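Local coordinates for protein SmhA (PDB 7A27) that is the A component of Smh, the tripartite alpha-pore-forming toxin of Serratia marcescens, here in its soluble form, at residues L9-I19 / N338-I349. Sequence-based numbering, arbitrary orientation.
Sequences LSPQTLMAMHI and NAEKWQLFSKSI
Ser10 and Asn338 bring the two backbones closest, and 9-19 runs along 338-349 in the same direction: a non-helical lead-in, a type II' turn from Pro11 to Leu14, then the first turns of a helix. That helix start, 14-19, lies almost parallel to 338-349, at 9° with axes 9.9 Å apart. The one hydrogen bond between the segments joins Trp342 NE1 to Leu9 O (3.0 Å); the carbonyl oxygen sits in the indole plane and the donor in the carbonyl plane. Tyr312 OH also bonds Leu9 O, giving this carbonyl two partners. Pro11 lies flat on one indole face, its CG 3.8 Å from the centroid of the five-membered ring in a CH-pi contact, while Lys341 CB packs against Pro11 CD. These parts belong to the long helical bundle of this alpha-pore-forming toxin, where the N-terminal helix 14-37 begins beside helix 325-358, and helix 48-96 adds Val90 and Phe86 around Trp342. Further along, Phe345 buries more surface in the contact than any other residue. Its ring, swung away from its own backbone N (chi1 177°), reaches across to 9-19: the backbone N of Met15 lies over one face, toward the rim, Met15 CB lies 3.7 Å from Phe345 CD1, and Leu14 CB comes obliquely to Phe345 CZ. Met15 then runs on extended, bringing CE over Ser348 CB. Leu14 O takes both N-H groups of His18 from opposite faces of its plane; the bond from His18 ND1 (2.9 Å), with Leu14 O in the imidazole plane, fixes the turn of the ring. His18 ND1 meets the edge of Phe345 at CZ, planes at 52°, and Ile349 CD1 covers one imidazole face, 4.2 Å from the centroid, while Tyr80 of helix 48-96 meets the same ring edge-to-face.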
loop_
_atom_site.group_PDB
_atom_site.type_symbol
_atom_site.label_atom_id
_atom_site.label_comp_id
_atom_site.label_asym_id
_atom_site.label_seq_id
_atom_site.Cartn_x
_atom_site.Cartn_y
_atom_site.Cartn_z
ATOM N N LEU A 9 9.464 -19.603 -19.090
ATOM C CA LEU A 9 9.545 -20.042 -17.670
ATOM C C LEU A 9 9.819 -18.824 -16.773
ATOM O O LEU A 9 10.239 -19.023 -15.613
ATOM C CB LEU A 9 10.653 -21.093 -17.525
ATOM C CG LEU A 9 10.456 -22.408 -18.268
ATOM C CD1 LEU A 9 11.673 -23.307 -18.126
ATOM C CD2 LEU A 9 9.226 -23.113 -17.753
ATOM N N SER A 10 9.563 -17.617 -17.271
ATOM C CA SER A 10 9.843 -16.336 -16.572
ATOM C C SER A 10 8.761 -16.030 -15.536
ATOM O O SER A 10 7.672 -16.631 -15.552
ATOM C CB SER A 10 9.930 -15.189 -17.555
ATOM O OG SER A 10 8.635 -14.704 -17.912
ATOM N N PRO A 11 9.058 -15.089 -14.614
ATOM C CA PRO A 11 8.083 -14.572 -13.661
ATOM C C PRO A 11 7.025 -13.669 -14.300
ATOM O O PRO A 11 6.184 -13.192 -13.602
ATOM C CB PRO A 11 8.870 -13.666 -12.704
ATOM C CG PRO A 11 10.330 -13.928 -13.010
ATOM C CD PRO A 11 10.392 -14.533 -14.393
ATOM N N GLN A 12 7.147 -13.399 -15.595
ATOM C CA GLN A 12 6.242 -12.480 -16.329
ATOM C C GLN A 12 6.275 -11.142 -15.596
ATOM O O GLN A 12 7.337 -10.808 -15.073
ATOM C CB GLN A 12 4.883 -13.169 -16.498
ATOM C CG GLN A 12 5.073 -14.562 -17.082
ATOM C CD GLN A 12 3.938 -15.070 -17.914
ATOM O OE1 GLN A 12 3.081 -14.326 -18.348
ATOM N NE2 GLN A 12 3.958 -16.366 -18.150
ATOM N N THR A 13 5.158 -10.430 -15.496
ATOM C CA THR A 13 5.133 -9.080 -14.864
ATOM C C THR A 13 4.951 -9.183 -13.347
ATOM O O THR A 13 4.585 -8.161 -12.770
ATOM C CB THR A 13 4.054 -8.182 -15.490
ATOM O OG1 THR A 13 2.766 -8.721 -15.181
ATOM C CG2 THR A 13 4.223 -8.036 -16.986
ATOM N N LEU A 14 5.218 -10.333 -12.707
ATOM C CA LEU A 14 5.097 -10.482 -11.228
ATOM C C LEU A 14 5.990 -9.476 -10.490
ATOM O O LEU A 14 5.515 -8.922 -9.481
ATOM C CB LEU A 14 5.465 -11.903 -10.790
ATOM C CG LEU A 14 4.393 -12.979 -10.970
ATOM C CD1 LEU A 14 4.925 -14.327 -10.544
ATOM C CD2 LEU A 14 3.138 -12.672 -10.162
ATOM N N MET A 15 7.229 -9.263 -10.940
ATOM C CA MET A 15 8.182 -8.383 -10.216
ATOM C C MET A 15 7.584 -6.980 -10.131
ATOM O O MET A 15 7.433 -6.476 -9.011
ATOM C CB MET A 15 9.558 -8.338 -10.883
ATOM C CG MET A 15 10.570 -7.577 -10.054
ATOM S SD MET A 15 12.277 -7.765 -10.609
ATOM C CE MET A 15 13.033 -6.327 -9.854
ATOM N N ALA A 16 7.218 -6.409 -11.278
ATOM C CA ALA A 16 6.631 -5.057 -11.380
ATOM C C ALA A 16 5.295 -5.018 -10.624
ATOM O O ALA A 16 5.031 -4.061 -9.895
ATOM C CB ALA A 16 6.455 -4.690 -12.828
ATOM N N MET A 17 4.468 -6.034 -10.805
ATOM C CA MET A 17 3.125 -6.114 -10.197
ATOM C C MET A 17 3.256 -6.058 -8.677
ATOM O O MET A 17 2.447 -5.358 -8.081
ATOM C CB MET A 17 2.394 -7.384 -10.632
ATOM C CG MET A 17 0.910 -7.351 -10.339
ATOM S SD MET A 17 0.007 -8.194 -11.592
ATOM C CE MET A 17 0.097 -6.957 -12.890
ATOM N N HIS A 18 4.245 -6.735 -8.081
ATOM C CA HIS A 18 4.484 -6.737 -6.610
ATOM C C HIS A 18 4.978 -5.351 -6.182
ATOM O O HIS A 18 4.526 -4.868 -5.131
ATOM C CB HIS A 18 5.440 -7.858 -6.176
ATOM C CG HIS A 18 4.803 -9.193 -5.958
ATOM N ND1 HIS A 18 4.704 -10.134 -6.940
ATOM C CD2 HIS A 18 4.240 -9.757 -4.864
ATOM C CE1 HIS A 18 4.113 -11.219 -6.453
ATOM N NE2 HIS A 18 3.841 -11.029 -5.179
ATOM N N ILE A 19 5.849 -4.726 -6.965
ATOM C CA ILE A 19 6.363 -3.352 -6.696
ATOM C C ILE A 19 5.183 -2.355 -6.698
ATOM O O ILE A 19 5.106 -1.544 -5.773
ATOM C CB ILE A 19 7.485 -3.006 -7.700
ATOM C CG1 ILE A 19 8.717 -3.884 -7.451
ATOM C CG2 ILE A 19 7.819 -1.525 -7.675
ATOM C CD1 ILE A 19 9.826 -3.727 -8.465
ATOM N N ASN A 338 16.060 -18.279 -17.013
ATOM C CA ASN A 338 14.795 -18.014 -16.293
ATOM C C ASN A 338 15.063 -18.072 -14.779
ATOM O O ASN A 338 14.394 -17.327 -14.046
ATOM C CB ASN A 338 13.688 -18.888 -16.864
ATOM C CG ASN A 338 13.181 -18.351 -18.188
ATOM O OD1 ASN A 338 12.730 -17.207 -18.260
ATOM N ND2 ASN A 338 13.217 -19.165 -19.231
ATOM N N ALA A 339 16.052 -18.849 -14.329
ATOM C CA ALA A 339 16.454 -18.910 -12.904
ATOM C C ALA A 339 16.955 -17.537 -12.453
ATOM O O ALA A 339 16.498 -17.063 -11.397
ATOM C CB ALA A 339 17.507 -19.962 -12.695
ATOM N N GLU A 340 17.856 -16.932 -13.233
ATOM C CA GLU A 340 18.443 -15.590 -12.949
ATOM C C GLU A 340 17.300 -14.589 -12.763
ATOM O O GLU A 340 17.397 -13.758 -11.851
ATOM C CB GLU A 340 19.391 -15.117 -14.057
ATOM C CG GLU A 340 20.700 -15.904 -14.098
ATOM C CD GLU A 340 21.647 -15.665 -15.276
ATOM O OE1 GLU A 340 22.408 -16.626 -15.632
ATOM O OE2 GLU A 340 21.651 -14.520 -15.834
ATOM N N LYS A 341 16.278 -14.664 -13.619
ATOM C CA LYS A 341 15.097 -13.758 -13.584
ATOM C C LYS A 341 14.379 -13.924 -12.241
ATOM O O LYS A 341 14.019 -12.896 -11.647
ATOM C CB LYS A 341 14.110 -14.020 -14.725
ATOM C CG LYS A 341 14.623 -13.680 -16.114
ATOM C CD LYS A 341 13.675 -14.072 -17.225
ATOM C CE LYS A 341 14.286 -13.944 -18.605
ATOM N NZ LYS A 341 13.398 -14.513 -19.650
ATOM N N TRP A 342 14.193 -15.168 -11.779
ATOM C CA TRP A 342 13.511 -15.454 -10.493
ATOM C C TRP A 342 14.394 -15.006 -9.316
ATOM O O TRP A 342 13.810 -14.497 -8.331
ATOM C CB TRP A 342 13.090 -16.919 -10.399
ATOM C CG TRP A 342 11.865 -17.252 -11.194
ATOM C CD1 TRP A 342 11.804 -17.786 -12.450
ATOM C CD2 TRP A 342 10.502 -17.077 -10.785
ATOM N NE1 TRP A 342 10.506 -17.947 -12.847
ATOM C CE2 TRP A 342 9.687 -17.519 -11.846
ATOM C CE3 TRP A 342 9.892 -16.579 -9.634
ATOM C CZ2 TRP A 342 8.297 -17.477 -11.786
ATOM C CZ3 TRP A 342 8.517 -16.538 -9.574
ATOM C CH2 TRP A 342 7.732 -16.988 -10.632
ATOM N N GLN A 343 15.726 -15.142 -9.407
ATOM C CA GLN A 343 16.644 -14.698 -8.323
ATOM C C GLN A 343 16.549 -13.182 -8.154
ATOM O O GLN A 343 16.498 -12.728 -6.992
ATOM C CB GLN A 343 18.090 -15.150 -8.559
ATOM C CG GLN A 343 18.273 -16.607 -8.169
ATOM C CD GLN A 343 17.669 -16.827 -6.798
ATOM O OE1 GLN A 343 18.015 -16.107 -5.860
ATOM N NE2 GLN A 343 16.745 -17.782 -6.678
ATOM N N LEU A 344 16.515 -12.447 -9.266
ATOM C CA LEU A 344 16.440 -10.973 -9.254
ATOM C C LEU A 344 15.123 -10.588 -8.563
ATOM O O LEU A 344 15.137 -9.700 -7.671
ATOM C CB LEU A 344 16.499 -10.466 -10.698
ATOM C CG LEU A 344 17.093 -9.068 -10.896
ATOM C CD1 LEU A 344 18.572 -9.193 -11.274
ATOM C CD2 LEU A 344 16.307 -8.251 -11.943
ATOM N N PHE A 345 14.036 -11.268 -8.945
ATOM C CA PHE A 345 12.674 -11.082 -8.380
ATOM C C PHE A 345 12.736 -11.375 -6.879
ATOM O O PHE A 345 12.287 -10.518 -6.108
ATOM C CB PHE A 345 11.649 -11.932 -9.140
ATOM C CG PHE A 345 10.228 -11.885 -8.627
ATOM C CD1 PHE A 345 9.707 -10.751 -8.021
ATOM C CD2 PHE A 345 9.391 -12.974 -8.792
ATOM C CE1 PHE A 345 8.398 -10.729 -7.566
ATOM C CE2 PHE A 345 8.085 -12.940 -8.340
ATOM C CZ PHE A 345 7.590 -11.814 -7.746
ATOM N N SER A 346 13.331 -12.506 -6.485
ATOM C CA SER A 346 13.483 -12.898 -5.062
ATOM C C SER A 346 14.090 -11.741 -4.250
ATOM O O SER A 346 13.653 -11.556 -3.102
ATOM C CB SER A 346 14.296 -14.162 -4.936
ATOM O OG SER A 346 14.688 -14.440 -3.601
ATOM N N LYS A 347 15.053 -10.990 -4.802
ATOM C CA LYS A 347 15.717 -9.871 -4.076
ATOM C C LYS A 347 14.699 -8.741 -3.885
ATOM O O LYS A 347 14.616 -8.176 -2.770
ATOM C CB LYS A 347 16.919 -9.308 -4.831
ATOM C CG LYS A 347 18.000 -10.300 -5.230
ATOM C CD LYS A 347 18.764 -11.003 -4.120
ATOM C CE LYS A 347 19.792 -11.951 -4.716
ATOM N NZ LYS A 347 20.552 -12.694 -3.684
ATOM N N SER A 348 13.961 -8.395 -4.941
ATOM C CA SER A 348 12.898 -7.363 -4.912
ATOM C C SER A 348 11.921 -7.688 -3.770
ATOM O O SER A 348 11.533 -6.758 -3.034
ATOM C CB SER A 348 12.228 -7.258 -6.251
ATOM O OG SER A 348 11.154 -6.328 -6.192
ATOM N N ILE A 349 11.596 -8.975 -3.603
ATOM C CA ILE A 349 10.685 -9.521 -2.553
ATOM C C ILE A 349 11.331 -9.361 -1.179
ATOM O O ILE A 349 10.636 -8.894 -0.255
ATOM C CB ILE A 349 10.324 -11.000 -2.804
ATOM C CG1 ILE A 349 9.641 -11.218 -4.158
ATOM C CG2 ILE A 349 9.456 -11.531 -1.652
ATOM C CD1 ILE A 349 8.187 -10.790 -4.184
#